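Local structure of nucleoporin NUP159 (Saccharomyces cerevisiae, 1XIP) at residues A107-D112 with S117-V122; C94-Q99 with V135-V140; L51-S56 with A60-L65. The protein is a structural component of the nuclear pore complex whose N-terminal beta-propeller domain, the part described here, tethers the helicase Dbp5 to the pore for mRNA export. One frame throughout, in Å; residues are numbered along the deposited sequence.

Contact 1 of 3, residues A107-D112 with S117-V122; sequences ALYSLD and SEFRTV
Ser-110 and Arg-120 form the hydrogen-bonded pair at the middle of an antiparallel hairpin whose short strand axes run at 145° to each other. Ser-110 N reaches Arg-120 O at 2.8 Å, and the return bond from Arg-120 N to Ser-110 O is 2.9 Å. Beyond them Val-122 N donates to Leu-108 O at 2.8 Å, while Asp-112 N makes a longer bond of 3.3 Å to Glu-118 O at the end near the turn.

Tyr-109, Leu-111, Phe-119 and Thr-121 share one face. Phe-119 has CG anti to the backbone N (chi1 -170°), which swings its ring diagonally across the strand pair until CZ lies 3.5 Å from Tyr-109 CB. The two aromatic planes are only 22° apart, yet the rings are slid so far that they barely overlap. CD1 of Phe-119 is turned to Leu-111 CB, which meets the ring at its edge. Thr-121 lies alongside Tyr-109, its OG1 3.3 Å from CE1 at the edge of the tyrosine ring. An alanine at Phe-119 would take away the ring that spans Tyr-109 and Leu-111, and would probably leave both, along with Ile-87, short of apolar cover.

On the other face the branched Val-122 suits a place between two neighbours: its CB lies 3.7 Å from Leu-108 CD1, and CG2 packs on Ser-110 CB. Ser-110 is small enough to sit under that methyl. The end of Arg-120 leads away from strand 107-112, and its NE keeps a long salt bridge of 3.9 Å to Glu-118 OE1, as a long charged side chain on an edge strand can.

Strand 119-124 is the outermost of four and 107-112 the third, the hairpin that finishes a blade of a beta-propeller; Leu-111 and Phe-119 turn their face to strand 83-86 of the preceding blade.

Contact 2 of 3, residues C94-Q99 with V135-V140; sequences CFHGDQ and VNNTLV
His-96 NE2 donates a hydrogen bond to Asn-137 OD1 across 3.3 Å, with an N-H...O angle of 145°, so the bond is long and somewhat bent. The hydrogen is directed at a lone pair of OD1, in the plane of the asparagine amide, whereas the oxygen itself sits a little out of the imidazole plane. Ring and amide planes stand 84° apart, and the two side chains cross nearly at right angles.

The imidazole extends toward the other segment because CG is anti to the backbone N (chi1 175°). Its leading edge also brings CD2 to 3.3 Å from Asn-136 O, a carbonyl that accepts a hydrogen bond from Asn-134 ND2. Leu-153 packs against the histidine as well.

Each partner stands at a chain reversal. His-96 opens a type II' turn ending at Gln-99, with His-96 N to Gln-99 O at 2.9 Å; Gly-97 suits its second position, where a positive phi favours glycine. On the other side, Val-135 N bonds to Thr-138 O at 3.0 Å, holding the reversal that presents Asn-137. The contact thus bridges the first hairpin of one propeller blade and that of the next.

Using NE2 as donor requires its proton to be there, which a neutral histidine can supply; with a neutral amide as acceptor, this partly exposed link is likely to be a modest, directional one that does not depend on a charge pair.

Contact 3 of 3, residues L51-S56 with A60-L65; sequences LFVAAS and AVVGEL
Phe-52 holds CG between its backbone N and carbonyl carbon (chi1 70°), and this rotation folds the ring across to the facing strand and over Gly-63, whose N lies 4.0 Å above the ring plane, over its centre. At the edge of the ring CE2 is 3.3 Å from Glu-64 O, near the aromatic plane. CE1 of the same ring meets Val-61 CG2 obliquely at 4.0 Å. Glycine suits this place because a CB at residue 63 would collide with Phe-52 CZ. The ring therefore lies on bare backbone and shields the same peptide units that bond with its own: Phe-52 N donates to Gly-63 O at 3.0 Å, and Gly-63 N donates back to Phe-52 O at 2.9 Å.

These are the two middle strands of a four-stranded antiparallel propeller blade, and both faces are buried against neighbouring blades. Phe-52, Ala-54 and Val-61 share one face, where Ala-54 is small enough to pack against Leu-369 of strand 365-370. A second pair of bonds joins Ala-54 with Val-61, of which Val-61 N to Ala-54 O is 2.7 Å.

On the opposite face Val-53 and Val-62 lie side by side and point the same way, with CG1 of Val-53 3.4 Å from CG2 of Val-62. Further along, Ala-55 and Ala-60 meet by their methyls, CB to CB at 4.0 Å, and Ala-55 also touches Val-90 of the following blade.

From the N terminus, contact 3 comes first and closes a tight hairpin in the middle of one blade. The chain leaves it through helix 65-73 and strand 83-86, then enters the next blade at strand 90-96. Contact 2 spans the longest loop, from the first turn of that blade to the first turn of the one after it, and contact 1, the outer hairpin, is nested inside. Contact 3 precedes both in series. Apolar side chains join all three: Phe-95 packs on Val-53, Leu-111 on Val-62, and Leu-108 on Leu-139. Three consecutive propeller blades are thereby tied face to face.

Contact 1 of 3, residues A107-D112 with S117-V122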
loop_
_atom_site.group_PDB
_atom_site.type_symbol
_atom_site.label_atom_id
_atom_site.label_comp_id
_atom_site.label_asym_id
_atom_site.label_seq_id
_atom_site.Cartn_x
_atom_site.Cartn_y
_atom_site.Cartn_z
ATOM N N ALA A 107 3.288 -9.919 16.433
ATOM C CA ALA A 107 4.704 -9.722 16.733
ATOM C C ALA A 107 5.517 -9.226 15.538
ATOM O O ALA A 107 5.136 -9.432 14.395
ATOM C CB ALA A 107 5.311 -11.020 17.296
ATOM N N LEU A 108 6.644 -8.582 15.831
ATOM C CA LEU A 108 7.584 -8.061 14.839
ATOM C C LEU A 108 8.872 -8.879 14.894
ATOM O O LEU A 108 9.332 -9.231 15.988
ATOM C CB LEU A 108 7.908 -6.612 15.188
ATOM C CG LEU A 108 8.339 -5.541 14.174
ATOM C CD1 LEU A 108 9.485 -4.699 14.759
ATOM C CD2 LEU A 108 8.714 -6.071 12.801
ATOM N N TYR A 109 9.468 -9.168 13.736
ATOM C CA TYR A 109 10.668 -10.020 13.672
ATOM C C TYR A 109 11.738 -9.404 12.816
ATOM O O TYR A 109 11.436 -8.656 11.884
ATOM C CB TYR A 109 10.345 -11.415 13.109
ATOM C CG TYR A 109 9.287 -12.140 13.872
ATOM C CD1 TYR A 109 9.580 -12.754 15.091
ATOM C CD2 TYR A 109 7.975 -12.200 13.393
ATOM C CE1 TYR A 109 8.600 -13.411 15.818
ATOM C CE2 TYR A 109 6.984 -12.864 14.112
ATOM C CZ TYR A 109 7.310 -13.463 15.323
ATOM O OH TYR A 109 6.349 -14.113 16.040
ATOM N N SER A 110 12.985 -9.758 13.121
ATOM C CA SER A 110 14.161 -9.280 12.398
ATOM C C SER A 110 14.984 -10.428 11.839
ATOM O O SER A 110 15.327 -11.365 12.571
ATOM C CB SER A 110 15.051 -8.510 13.351
ATOM O OG SER A 110 15.274 -7.209 12.868
ATOM N N LEU A 111 15.330 -10.349 10.561
ATOM C CA LEU A 111 16.315 -11.266 9.996
ATOM C C LEU A 111 17.591 -10.514 9.631
ATOM O O LEU A 111 17.552 -9.492 8.961
ATOM C CB LEU A 111 15.749 -12.005 8.784
ATOM C CG LEU A 111 16.747 -12.698 7.859
ATOM C CD1 LEU A 111 17.144 -14.045 8.425
ATOM C CD2 LEU A 111 16.149 -12.844 6.481
ATOM N N ASP A 112 18.718 -11.020 10.088
ATOM C CA ASP A 112 19.986 -10.373 9.874
ATOM C C ASP A 112 20.483 -10.782 8.503
ATOM O O ASP A 112 20.625 -11.958 8.233
ATOM C CB ASP A 112 20.945 -10.832 10.962
ATOM C CG ASP A 112 22.190 -9.976 11.064
ATOM O OD1 ASP A 112 22.505 -9.193 10.121
ATOM O OD2 ASP A 112 22.932 -10.039 12.070
ATOM N N SER A 117 21.119 -16.936 9.806
ATOM C CA SER A 117 20.714 -17.881 10.837
ATOM C C SER A 117 19.872 -17.199 11.917
ATOM O O SER A 117 19.088 -17.859 12.612
ATOM C CB SER A 117 21.936 -18.563 11.464
ATOM O OG SER A 117 23.059 -17.699 11.486
ATOM N N GLU A 118 20.026 -15.880 12.039
ATOM C CA GLU A 118 19.425 -15.122 13.138
ATOM C C GLU A 118 18.076 -14.537 12.770
ATOM O O GLU A 118 17.982 -13.541 12.057
ATOM C CB GLU A 118 20.373 -14.028 13.627
ATOM C CG GLU A 118 21.714 -14.550 14.133
ATOM C CD GLU A 118 21.856 -14.513 15.657
ATOM O OE1 GLU A 118 21.185 -13.671 16.319
ATOM O OE2 GLU A 118 22.659 -15.320 16.195
ATOM N N PHE A 119 17.029 -15.185 13.259
ATOM C CA PHE A 119 15.674 -14.704 13.094
ATOM C C PHE A 119 15.089 -14.364 14.458
ATOM O O PHE A 119 14.531 -15.222 15.146
ATOM C CB PHE A 119 14.815 -15.739 12.364
ATOM C CG PHE A 119 13.475 -15.217 11.949
ATOM C CD1 PHE A 119 13.351 -14.394 10.837
ATOM C CD2 PHE A 119 12.332 -15.526 12.692
ATOM C CE1 PHE A 119 12.109 -13.903 10.462
ATOM C CE2 PHE A 119 11.097 -15.049 12.332
ATOM C CZ PHE A 119 10.977 -14.233 11.211
ATOM N N ARG A 120 15.220 -13.100 14.838
ATOM C CA ARG A 120 14.897 -12.654 16.184
ATOM C C ARG A 120 13.499 -12.083 16.297
ATOM O O ARG A 120 12.964 -11.536 15.343
ATOM C CB ARG A 120 15.906 -11.606 16.636
ATOM C CG ARG A 120 17.207 -12.200 17.170
ATOM C CD ARG A 120 18.224 -11.161 17.645
ATOM N NE ARG A 120 19.005 -11.633 18.796
ATOM C CZ ARG A 120 18.987 -11.074 20.013
ATOM N NH1 ARG A 120 18.221 -10.015 20.267
ATOM N NH2 ARG A 120 19.739 -11.582 20.984
ATOM N N THR A 121 12.908 -12.235 17.475
ATOM C CA THR A 121 11.696 -11.513 17.832
ATOM C C THR A 121 12.145 -10.121 18.233
ATOM O O THR A 121 13.054 -9.985 19.043
ATOM C CB THR A 121 10.971 -12.214 19.018
ATOM O OG1 THR A 121 10.465 -13.488 18.592
ATOM C CG2 THR A 121 9.703 -11.448 19.419
ATOM N N VAL A 122 11.549 -9.090 17.643
ATOM C CA VAL A 122 11.855 -7.735 18.075
ATOM C C VAL A 122 10.939 -7.367 19.218
ATOM O O VAL A 122 11.396 -6.917 20.270
ATOM C CB VAL A 122 11.736 -6.703 16.950
ATOM C CG1 VAL A 122 12.128 -5.309 17.456
ATOM C CG2 VAL A 122 12.597 -7.111 15.761
#

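Contact 2 of 3, residues C94-Q99 with V135-V140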
loop_
_atom_site.group_PDB
_atom_site.type_symbol
_atom_site.label_atom_id
_atom_site.label_comp_id
_atom_site.label_asym_id
_atom_site.label_seq_id
_atom_site.Cartn_x
_atom_site.Cartn_y
_atom_site.Cartn_z
ATOM N N CYS A 94 9.845 -5.741 4.884
ATOM C CA CYS A 94 10.608 -4.569 4.447
ATOM C C CYS A 94 12.087 -4.562 4.830
ATOM O O CYS A 94 12.452 -5.055 5.895
ATOM C CB CYS A 94 9.935 -3.285 4.945
ATOM S SG CYS A 94 10.646 -2.559 6.427
ATOM N N PHE A 95 12.923 -3.964 3.975
ATOM C CA PHE A 95 14.352 -3.835 4.255
ATOM C C PHE A 95 14.624 -2.613 5.095
ATOM O O PHE A 95 14.021 -1.573 4.883
ATOM C CB PHE A 95 15.171 -3.758 2.968
ATOM C CG PHE A 95 15.106 -4.999 2.130
ATOM C CD1 PHE A 95 14.172 -5.114 1.100
ATOM C CD2 PHE A 95 15.966 -6.045 2.361
ATOM C CE1 PHE A 95 14.104 -6.257 0.320
ATOM C CE2 PHE A 95 15.913 -7.191 1.589
ATOM C CZ PHE A 95 14.977 -7.298 0.557
ATOM N N HIS A 96 15.552 -2.743 6.041
ATOM C CA HIS A 96 15.946 -1.649 6.921
ATOM C C HIS A 96 17.405 -1.818 7.314
ATOM O O HIS A 96 17.745 -2.724 8.066
ATOM C CB HIS A 96 15.071 -1.629 8.182
ATOM C CG HIS A 96 15.490 -0.600 9.195
ATOM N ND1 HIS A 96 16.132 -0.930 10.375
ATOM C CD2 HIS A 96 15.364 0.752 9.202
ATOM C CE1 HIS A 96 16.370 0.175 11.068
ATOM N NE2 HIS A 96 15.914 1.208 10.379
ATOM N N GLY A 97 18.271 -0.945 6.824
ATOM C CA GLY A 97 19.686 -1.112 7.076
ATOM C C GLY A 97 20.107 -2.469 6.556
ATOM O O GLY A 97 19.768 -2.837 5.434
ATOM N N ASP A 98 20.806 -3.241 7.375
ATOM C CA ASP A 98 21.218 -4.577 6.955
ATOM C C ASP A 98 20.295 -5.693 7.471
ATOM O O ASP A 98 20.725 -6.812 7.686
ATOM C CB ASP A 98 22.671 -4.822 7.352
ATOM C CG ASP A 98 23.661 -4.199 6.358
ATOM O OD1 ASP A 98 23.846 -2.949 6.378
ATOM O OD2 ASP A 98 24.294 -4.887 5.514
ATOM N N GLN A 99 19.021 -5.364 7.644
ATOM C CA GLN A 99 18.046 -6.266 8.225
ATOM C C GLN A 99 16.788 -6.329 7.378
ATOM O O GLN A 99 16.548 -5.471 6.535
ATOM C CB GLN A 99 17.650 -5.764 9.612
ATOM C CG GLN A 99 18.608 -6.109 10.721
ATOM C CD GLN A 99 18.163 -5.525 12.060
ATOM O OE1 GLN A 99 17.252 -4.672 12.121
ATOM N NE2 GLN A 99 18.799 -5.980 13.137
ATOM N N VAL A 135 9.499 4.526 8.410
ATOM C CA VAL A 135 9.920 5.796 7.805
ATOM C C VAL A 135 11.436 5.991 7.785
ATOM O O VAL A 135 12.055 5.970 6.700
ATOM C CB VAL A 135 9.087 7.040 8.253
ATOM C CG1 VAL A 135 8.799 7.027 9.738
ATOM C CG2 VAL A 135 9.762 8.318 7.809
ATOM N N ASN A 136 12.067 6.131 8.942
ATOM C CA ASN A 136 13.525 6.050 8.929
ATOM C C ASN A 136 13.987 4.923 9.814
ATOM O O ASN A 136 14.110 3.786 9.371
ATOM C CB ASN A 136 14.160 7.381 9.336
ATOM C CG ASN A 136 13.991 8.446 8.279
ATOM O OD1 ASN A 136 14.464 8.302 7.147
ATOM N ND2 ASN A 136 13.294 9.520 8.632
ATOM N N ASN A 137 14.231 5.250 11.072
ATOM C CA ASN A 137 14.538 4.267 12.091
ATOM C C ASN A 137 13.343 4.062 12.987
ATOM O O ASN A 137 13.484 3.716 14.163
ATOM C CB ASN A 137 15.739 4.720 12.933
ATOM C CG ASN A 137 16.987 4.855 12.117
ATOM O OD1 ASN A 137 17.410 3.908 11.436
ATOM N ND2 ASN A 137 17.582 6.043 12.147
ATOM N N THR A 138 12.159 4.299 12.448
ATOM C CA THR A 138 10.975 4.175 13.265
ATOM C C THR A 138 9.852 3.450 12.525
ATOM O O THR A 138 9.702 3.579 11.300
ATOM C CB THR A 138 10.524 5.553 13.807
ATOM O OG1 THR A 138 10.023 6.330 12.730
ATOM C CG2 THR A 138 11.706 6.403 14.290
ATOM N N LEU A 139 9.093 2.667 13.286
ATOM C CA LEU A 139 7.943 1.942 12.782
ATOM C C LEU A 139 6.711 2.568 13.312
ATOM O O LEU A 139 6.533 2.619 14.517
ATOM C CB LEU A 139 7.976 0.505 13.263
ATOM C CG LEU A 139 8.334 -0.538 12.213
ATOM C CD1 LEU A 139 8.208 -1.915 12.821
ATOM C CD2 LEU A 139 7.432 -0.402 11.024
ATOM N N VAL A 140 5.853 3.047 12.420
ATOM C CA VAL A 140 4.588 3.621 12.838
ATOM C C VAL A 140 3.507 2.559 12.760
ATOM O O VAL A 140 3.345 1.915 11.738
ATOM C CB VAL A 140 4.197 4.852 12.022
ATOM C CG1 VAL A 140 2.938 5.485 12.620
ATOM C CG2 VAL A 140 5.331 5.866 12.002
#

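Contact 3 of 3, residues L51-S56 with A60-L65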
loop_
_atom_site.group_PDB
_atom_site.type_symbol
_atom_site.label_atom_id
_atom_site.label_comp_id
_atom_site.label_asym_id
_atom_site.label_seq_id
_atom_site.Cartn_x
_atom_site.Cartn_y
_atom_site.Cartn_z
ATOM N N LEU A 51 17.884 -7.140 -3.763
ATOM C CA LEU A 51 17.176 -8.235 -3.105
ATOM C C LEU A 51 15.681 -7.950 -3.043
ATOM O O LEU A 51 15.269 -6.818 -3.249
ATOM C CB LEU A 51 17.717 -8.458 -1.676
ATOM C CG LEU A 51 19.170 -8.834 -1.420
ATOM C CD1 LEU A 51 19.390 -8.943 0.036
ATOM C CD2 LEU A 51 19.597 -10.145 -2.097
ATOM N N PHE A 52 14.882 -8.987 -2.765
ATOM C CA PHE A 52 13.454 -8.845 -2.431
ATOM C C PHE A 52 13.088 -9.741 -1.258
ATOM O O PHE A 52 13.688 -10.814 -1.073
ATOM C CB PHE A 52 12.556 -9.192 -3.620
ATOM C CG PHE A 52 12.546 -10.667 -3.968
ATOM C CD1 PHE A 52 11.521 -11.513 -3.493
ATOM C CD2 PHE A 52 13.557 -11.213 -4.744
ATOM C CE1 PHE A 52 11.525 -12.874 -3.782
ATOM C CE2 PHE A 52 13.560 -12.561 -5.043
ATOM C CZ PHE A 52 12.535 -13.399 -4.559
ATOM N N VAL A 53 12.138 -9.271 -0.453
ATOM C CA VAL A 53 11.371 -10.113 0.445
ATOM C C VAL A 53 9.944 -10.154 -0.033
ATOM O O VAL A 53 9.397 -9.147 -0.528
ATOM C CB VAL A 53 11.215 -9.536 1.874
ATOM C CG1 VAL A 53 11.732 -10.472 2.884
ATOM C CG2 VAL A 53 11.782 -8.167 1.991
ATOM N N ALA A 54 9.306 -11.282 0.219
ATOM C CA ALA A 54 7.918 -11.497 -0.137
ATOM C C ALA A 54 7.382 -12.535 0.809
ATOM O O ALA A 54 8.129 -13.381 1.288
ATOM C CB ALA A 54 7.813 -11.977 -1.566
ATOM N N ALA A 55 6.090 -12.437 1.107
ATOM C CA ALA A 55 5.399 -13.432 1.883
ATOM C C ALA A 55 3.986 -13.679 1.328
ATOM O O ALA A 55 3.215 -12.743 1.127
ATOM C CB ALA A 55 5.334 -12.992 3.330
ATOM N N SER A 56 3.652 -14.938 1.077
ATOM C CA SER A 56 2.288 -15.312 0.713
ATOM C C SER A 56 1.999 -16.686 1.227
ATOM O O SER A 56 2.905 -17.518 1.321
ATOM C CB SER A 56 2.096 -15.298 -0.807
ATOM O OG SER A 56 0.722 -15.476 -1.151
ATOM N N ALA A 60 7.331 -17.025 3.938
ATOM C CA ALA A 60 8.115 -15.805 3.713
ATOM C C ALA A 60 9.469 -16.121 3.060
ATOM O O ALA A 60 10.102 -17.113 3.395
ATOM C CB ALA A 60 8.323 -15.080 5.026
ATOM N N VAL A 61 9.923 -15.275 2.143
ATOM C CA VAL A 61 11.239 -15.500 1.500
ATOM C C VAL A 61 12.055 -14.227 1.286
ATOM O O VAL A 61 11.508 -13.184 0.968
ATOM C CB VAL A 61 11.124 -16.243 0.088
ATOM C CG1 VAL A 61 10.522 -17.611 0.228
ATOM C CG2 VAL A 61 10.336 -15.416 -0.923
ATOM N N VAL A 62 13.369 -14.333 1.431
ATOM C CA VAL A 62 14.295 -13.340 0.886
ATOM C C VAL A 62 15.023 -13.973 -0.323
ATOM O O VAL A 62 15.433 -15.115 -0.250
ATOM C CB VAL A 62 15.296 -12.918 1.969
ATOM C CG1 VAL A 62 16.332 -11.977 1.433
ATOM C CG2 VAL A 62 14.563 -12.259 3.084
ATOM N N GLY A 63 15.171 -13.231 -1.420
ATOM C CA GLY A 63 15.814 -13.757 -2.651
ATOM C C GLY A 63 16.541 -12.710 -3.516
ATOM O O GLY A 63 16.410 -11.515 -3.296
ATOM N N GLU A 64 17.314 -13.165 -4.493
ATOM C CA GLU A 64 18.022 -12.268 -5.407
ATOM C C GLU A 64 17.063 -11.598 -6.410
ATOM O O GLU A 64 16.232 -12.270 -7.035
ATOM C CB GLU A 64 19.089 -13.044 -6.168
ATOM C CG GLU A 64 20.512 -12.856 -5.647
ATOM C CD GLU A 64 21.049 -11.419 -5.818
ATOM O OE1 GLU A 64 20.579 -10.660 -6.746
ATOM O OE2 GLU A 64 21.954 -11.042 -5.017
ATOM N N LEU A 65 17.178 -10.281 -6.569
ATOM C CA LEU A 65 16.293 -9.523 -7.447
ATOM C C LEU A 65 16.481 -9.842 -8.934
ATOM O O LEU A 65 15.498 -10.028 -9.659
ATOM C CB LEU A 65 16.486 -8.030 -7.220
ATOM C CG LEU A 65 15.346 -7.003 -7.237
ATOM C CD1 LEU A 65 15.907 -5.664 -7.716
ATOM C CD2 LEU A 65 14.136 -7.409 -8.054
#